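Local structure of sarcoplasmic calcium-binding proteins II, V, VI, and VII (Branchiostoma lanceolatum, 2SAS) at residues A[125-130]-A[139-144]; A[145-150]-A[177-182]. The protein binds calcium ions through EF-hand loops and, like parvalbumins, seems more abundant in fast-contracting muscles, though its functional role is not established. One frame throughout, in Å; residues are numbered along the deposited sequence.

Contact 1: A[125-130]-A[139-144]; sequences EEFQNY and ADVPAV. With CA (calcium ion), chain D.
F127, on the exiting helix of the third EF-hand, puts its ring against V141 and V144 in the first turn of helix 141-149, the entering helix of the fourth EF-hand range. V141 CG1 comes up to the edge of the ring, near its plane, and lies 3.4 Å from F127 CD2. V144 adds its own CG1 one turn further along, 3.6 Å from F127 CE2 and as near to CZ, its side chain set roughly at right angles to that of F127. The ring gets there because CG of F127 is anti to the backbone N (chi1 -179°), which turns the ring toward helix 141-149. Q128 flanks this pair: its backbone CA sits 3.9 Å from V141 CG1, so the same methyl touches both the ring and the backbone of helix 124-130. No hydrogen bond crosses, and the join is wholly apolar. Replacing F127 with an alanine is likely to leave the CG1 methyls of V141 and V144 without their aromatic partner and to open a gap between the helices. Y145 and I148 also touch the F127 side chain, extending the valine surface along the same helix. Further out, D140 caps the start of helix 141-149, its OD1 taking A143 N from above the carboxylate plane. Next to F127 in sequence, E126 closes the calcium loop with D115, S117 and D119 and the backbone O of I121; its carboxylate grips the ion with both oxygens, OE1 at 2.2 Å and OE2 at 2.4 Å.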
# COMPACT_ATOMS: atom_id res chain seq x y z
N GLU A 125 -8.37 10.04 15.31
CA GLU A 125 -9.43 9.39 14.55
C GLU A 125 -9.31 9.76 13.08
O GLU A 125 -9.49 8.89 12.22
CB GLU A 125 -10.80 9.62 15.09
CG GLU A 125 -12.03 9.93 14.24
CD GLU A 125 -12.47 11.37 14.37
OE1 GLU A 125 -12.59 11.73 15.57
OE2 GLU A 125 -12.65 12.12 13.41
N GLU A 126 -8.96 11.02 12.85
CA GLU A 126 -8.77 11.49 11.45
C GLU A 126 -7.60 10.75 10.84
O GLU A 126 -7.70 10.20 9.72
CB GLU A 126 -8.51 13.01 11.42
CG GLU A 126 -9.71 13.77 12.02
CD GLU A 126 -9.71 15.22 12.01
OE1 GLU A 126 -8.62 15.79 12.26
OE2 GLU A 126 -10.67 15.93 11.75
N PHE A 127 -6.53 10.63 11.63
CA PHE A 127 -5.33 9.92 11.16
C PHE A 127 -5.72 8.49 10.84
O PHE A 127 -5.34 7.96 9.77
CB PHE A 127 -4.14 10.10 12.13
CG PHE A 127 -2.93 9.37 11.61
CD1 PHE A 127 -2.22 9.94 10.53
CD2 PHE A 127 -2.56 8.13 12.13
CE1 PHE A 127 -1.15 9.30 9.95
CE2 PHE A 127 -1.45 7.47 11.59
CZ PHE A 127 -0.76 8.06 10.48
N GLN A 128 -6.38 7.82 11.76
CA GLN A 128 -6.85 6.41 11.61
C GLN A 128 -7.65 6.21 10.30
O GLN A 128 -7.63 5.17 9.66
CB GLN A 128 -7.72 6.09 12.80
CG GLN A 128 -8.22 4.74 13.22
CD GLN A 128 -8.45 4.86 14.73
OE1 GLN A 128 -7.61 4.50 15.54
NE2 GLN A 128 -9.57 5.51 15.05
N ASN A 129 -8.45 7.19 9.94
CA ASN A 129 -9.26 7.23 8.74
C ASN A 129 -8.32 7.45 7.54
O ASN A 129 -8.59 7.01 6.41
CB ASN A 129 -10.30 8.35 8.83
CG ASN A 129 -11.55 7.93 9.60
OD1 ASN A 129 -12.28 7.03 9.15
ND2 ASN A 129 -11.81 8.60 10.71
N TYR A 130 -7.25 8.18 7.79
CA TYR A 130 -6.27 8.45 6.69
C TYR A 130 -5.72 7.09 6.25
O TYR A 130 -5.66 6.76 5.05
CB TYR A 130 -5.20 9.43 7.17
CG TYR A 130 -3.96 9.50 6.33
CD1 TYR A 130 -4.03 10.02 5.03
CD2 TYR A 130 -2.73 9.00 6.78
CE1 TYR A 130 -2.91 10.09 4.20
CE2 TYR A 130 -1.61 9.05 5.96
CZ TYR A 130 -1.69 9.59 4.68
OH TYR A 130 -0.58 9.67 3.86
N ALA A 139 -0.38 -0.75 11.78
CA ALA A 139 -0.58 -1.82 12.75
C ALA A 139 -0.78 -1.44 14.21
O ALA A 139 -1.15 -2.26 15.09
CB ALA A 139 0.61 -2.80 12.68
N ASP A 140 -0.50 -0.22 14.55
CA ASP A 140 -0.66 0.34 15.93
C ASP A 140 -0.86 1.79 15.53
O ASP A 140 0.12 2.43 15.18
CB ASP A 140 0.57 -0.05 16.72
CG ASP A 140 0.55 0.28 18.19
OD1 ASP A 140 -0.09 1.24 18.60
OD2 ASP A 140 1.22 -0.43 18.96
N VAL A 141 -2.08 2.24 15.38
CA VAL A 141 -2.26 3.66 14.92
C VAL A 141 -1.78 4.61 15.99
O VAL A 141 -1.00 5.53 15.65
CB VAL A 141 -3.60 3.87 14.24
CG1 VAL A 141 -3.62 5.23 13.51
CG2 VAL A 141 -3.96 2.82 13.21
N PRO A 142 -2.18 4.45 17.24
CA PRO A 142 -1.73 5.29 18.36
C PRO A 142 -0.22 5.40 18.42
O PRO A 142 0.29 6.51 18.73
CB PRO A 142 -2.28 4.59 19.63
CG PRO A 142 -3.49 3.86 19.11
CD PRO A 142 -3.13 3.39 17.70
N ALA A 143 0.56 4.36 18.18
CA ALA A 143 2.03 4.47 18.20
C ALA A 143 2.54 5.27 17.00
O ALA A 143 3.59 5.90 17.10
CB ALA A 143 2.71 3.12 18.20
N VAL A 144 1.88 5.18 15.85
CA VAL A 144 2.33 5.96 14.67
C VAL A 144 1.99 7.40 14.97
O VAL A 144 2.73 8.34 14.68
CB VAL A 144 1.70 5.44 13.36
CG1 VAL A 144 1.90 6.43 12.23
CG2 VAL A 144 2.20 4.05 13.00
CA CA D . -9.36 17.88 12.43

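Contact 2: A[145-150]-A[177-182]; sequences YNVITD and GNTLMG
The second half of helix 141-149, within the fourth EF-hand range, meets the C-terminal tail through I148 and V147, which pack against the side chain of T179. I148 and T179 run past each other in opposite directions: I148 CG1 lies 3.3 Å from T179 OG1, with T179 CB just as near, and CD1 follows alongside. The ethyl arm of I148 points this way because CG1 is anti to the carbonyl carbon (chi1 -45°) and the chain is extended beyond it. T179 CG2 touches both, 3.7 Å from V147 CG1 and as near to I148 CG1. The T179 hydroxyl, though packed against hydrocarbon, is hydrogen-bonded to A176 O just before the segment, so the buried oxygen has a polar partner.

Residues 177-180 belong to a 3-10 segment that begins earlier, laid against a helix that stops close by in a Schellman motif. D150, with positive phi, is its C-prime residue: the N of the residue after it bonds back to N146 O, and D150 N reaches V147 O in a weak bond of 3.2 Å. Y145 O takes two bonds from T149, from N at 2.9 Å and from OG1 at 3.0 Å, which arrive from opposite faces of the carbonyl plane. Behind the contact, I148 also packs on R160 and L164 of helix 158-170, and L180 touches L164, while V147 is touched by the C-terminal P185.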
# COMPACT_ATOMS: atom_id res chain seq x y z
N TYR A 145 0.82 7.60 15.58
CA TYR A 145 0.43 9.00 15.91
C TYR A 145 1.36 9.62 16.93
O TYR A 145 1.56 10.84 16.96
CB TYR A 145 -1.00 8.97 16.45
CG TYR A 145 -1.59 10.33 16.60
CD1 TYR A 145 -2.06 10.90 15.40
CD2 TYR A 145 -1.71 11.05 17.79
CE1 TYR A 145 -2.64 12.15 15.39
CE2 TYR A 145 -2.33 12.33 17.77
CZ TYR A 145 -2.76 12.85 16.59
OH TYR A 145 -3.34 14.08 16.47
N ASN A 146 1.95 8.82 17.82
CA ASN A 146 2.87 9.36 18.83
C ASN A 146 4.21 9.75 18.23
O ASN A 146 4.89 10.64 18.77
CB ASN A 146 2.90 8.44 20.07
CG ASN A 146 1.75 8.88 21.01
OD1 ASN A 146 1.90 9.73 21.90
ND2 ASN A 146 0.56 8.34 20.81
N VAL A 147 4.62 9.13 17.12
CA VAL A 147 5.88 9.58 16.47
C VAL A 147 5.58 10.96 15.88
O VAL A 147 6.31 11.94 15.98
CB VAL A 147 6.35 8.57 15.43
CG1 VAL A 147 7.46 9.18 14.54
CG2 VAL A 147 6.77 7.25 16.01
N ILE A 148 4.38 11.07 15.26
CA ILE A 148 4.01 12.37 14.68
C ILE A 148 3.86 13.50 15.70
O ILE A 148 4.28 14.67 15.47
CB ILE A 148 2.69 12.25 13.85
CG1 ILE A 148 2.72 10.98 12.94
CG2 ILE A 148 2.48 13.56 13.07
CD1 ILE A 148 1.47 10.88 12.01
N THR A 149 3.18 13.24 16.80
CA THR A 149 2.95 14.29 17.81
C THR A 149 4.08 14.32 18.80
O THR A 149 4.09 15.15 19.72
CB THR A 149 1.57 14.08 18.54
OG1 THR A 149 1.76 12.82 19.27
CG2 THR A 149 0.40 14.11 17.56
N ASP A 150 5.04 13.44 18.55
CA ASP A 150 6.25 13.35 19.40
C ASP A 150 5.94 13.27 20.89
O ASP A 150 6.52 14.02 21.70
CB ASP A 150 7.21 14.50 19.06
CG ASP A 150 8.51 14.21 19.80
OD1 ASP A 150 8.77 13.01 19.96
OD2 ASP A 150 9.21 15.11 20.28
N GLY A 177 8.99 11.21 8.61
CA GLY A 177 8.21 11.42 7.32
C GLY A 177 7.59 10.08 6.97
O GLY A 177 6.60 9.95 6.25
N ASN A 178 8.10 8.98 7.49
CA ASN A 178 7.52 7.67 7.23
C ASN A 178 6.08 7.50 7.74
O ASN A 178 5.46 6.55 7.24
CB ASN A 178 8.34 6.54 7.79
CG ASN A 178 9.66 6.19 7.13
OD1 ASN A 178 10.05 5.02 7.24
ND2 ASN A 178 10.36 7.11 6.54
N THR A 179 5.63 8.27 8.67
CA THR A 179 4.30 8.21 9.31
C THR A 179 3.15 8.46 8.36
O THR A 179 2.05 7.94 8.59
CB THR A 179 4.22 9.14 10.58
OG1 THR A 179 4.40 10.48 10.13
CG2 THR A 179 5.36 8.79 11.58
N LEU A 180 3.51 9.14 7.27
CA LEU A 180 2.55 9.47 6.22
C LEU A 180 2.25 8.25 5.38
O LEU A 180 1.27 8.21 4.64
CB LEU A 180 3.06 10.72 5.54
CG LEU A 180 3.27 11.97 6.40
CD1 LEU A 180 3.78 13.12 5.54
CD2 LEU A 180 1.89 12.36 6.97
N MET A 181 3.05 7.21 5.49
CA MET A 181 2.83 5.97 4.72
C MET A 181 2.21 4.99 5.73
O MET A 181 1.97 3.81 5.49
CB MET A 181 4.09 5.43 4.06
CG MET A 181 4.78 6.28 3.06
SD MET A 181 6.38 5.50 2.54
CE MET A 181 7.36 5.57 4.00
N GLY A 182 1.98 5.59 6.91
CA GLY A 182 1.36 4.92 8.03
C GLY A 182 2.37 4.04 8.76
O GLY A 182 1.98 3.08 9.43

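Overall arrangement
Contact 1 comes first along the chain and closes before contact 2 opens, with their centres about 9 Å apart on the same side of the chain's centre. Both use helix 141-149: its first turn faces helix 124-130, and its second half, through V147 and I148, faces the C-terminal tail. They also touch directly. F127 CE1 lies 3.7 Å from I148 CD1, F127 CZ packs on the backbone O of T179, and Y130 OH makes a probable hydrogen bond to L180 O. The exiting helix of the third EF-hand, the fourth EF-hand's first helix and the tail thus form one continuous packed region, which begins next to the calcium ligand E126.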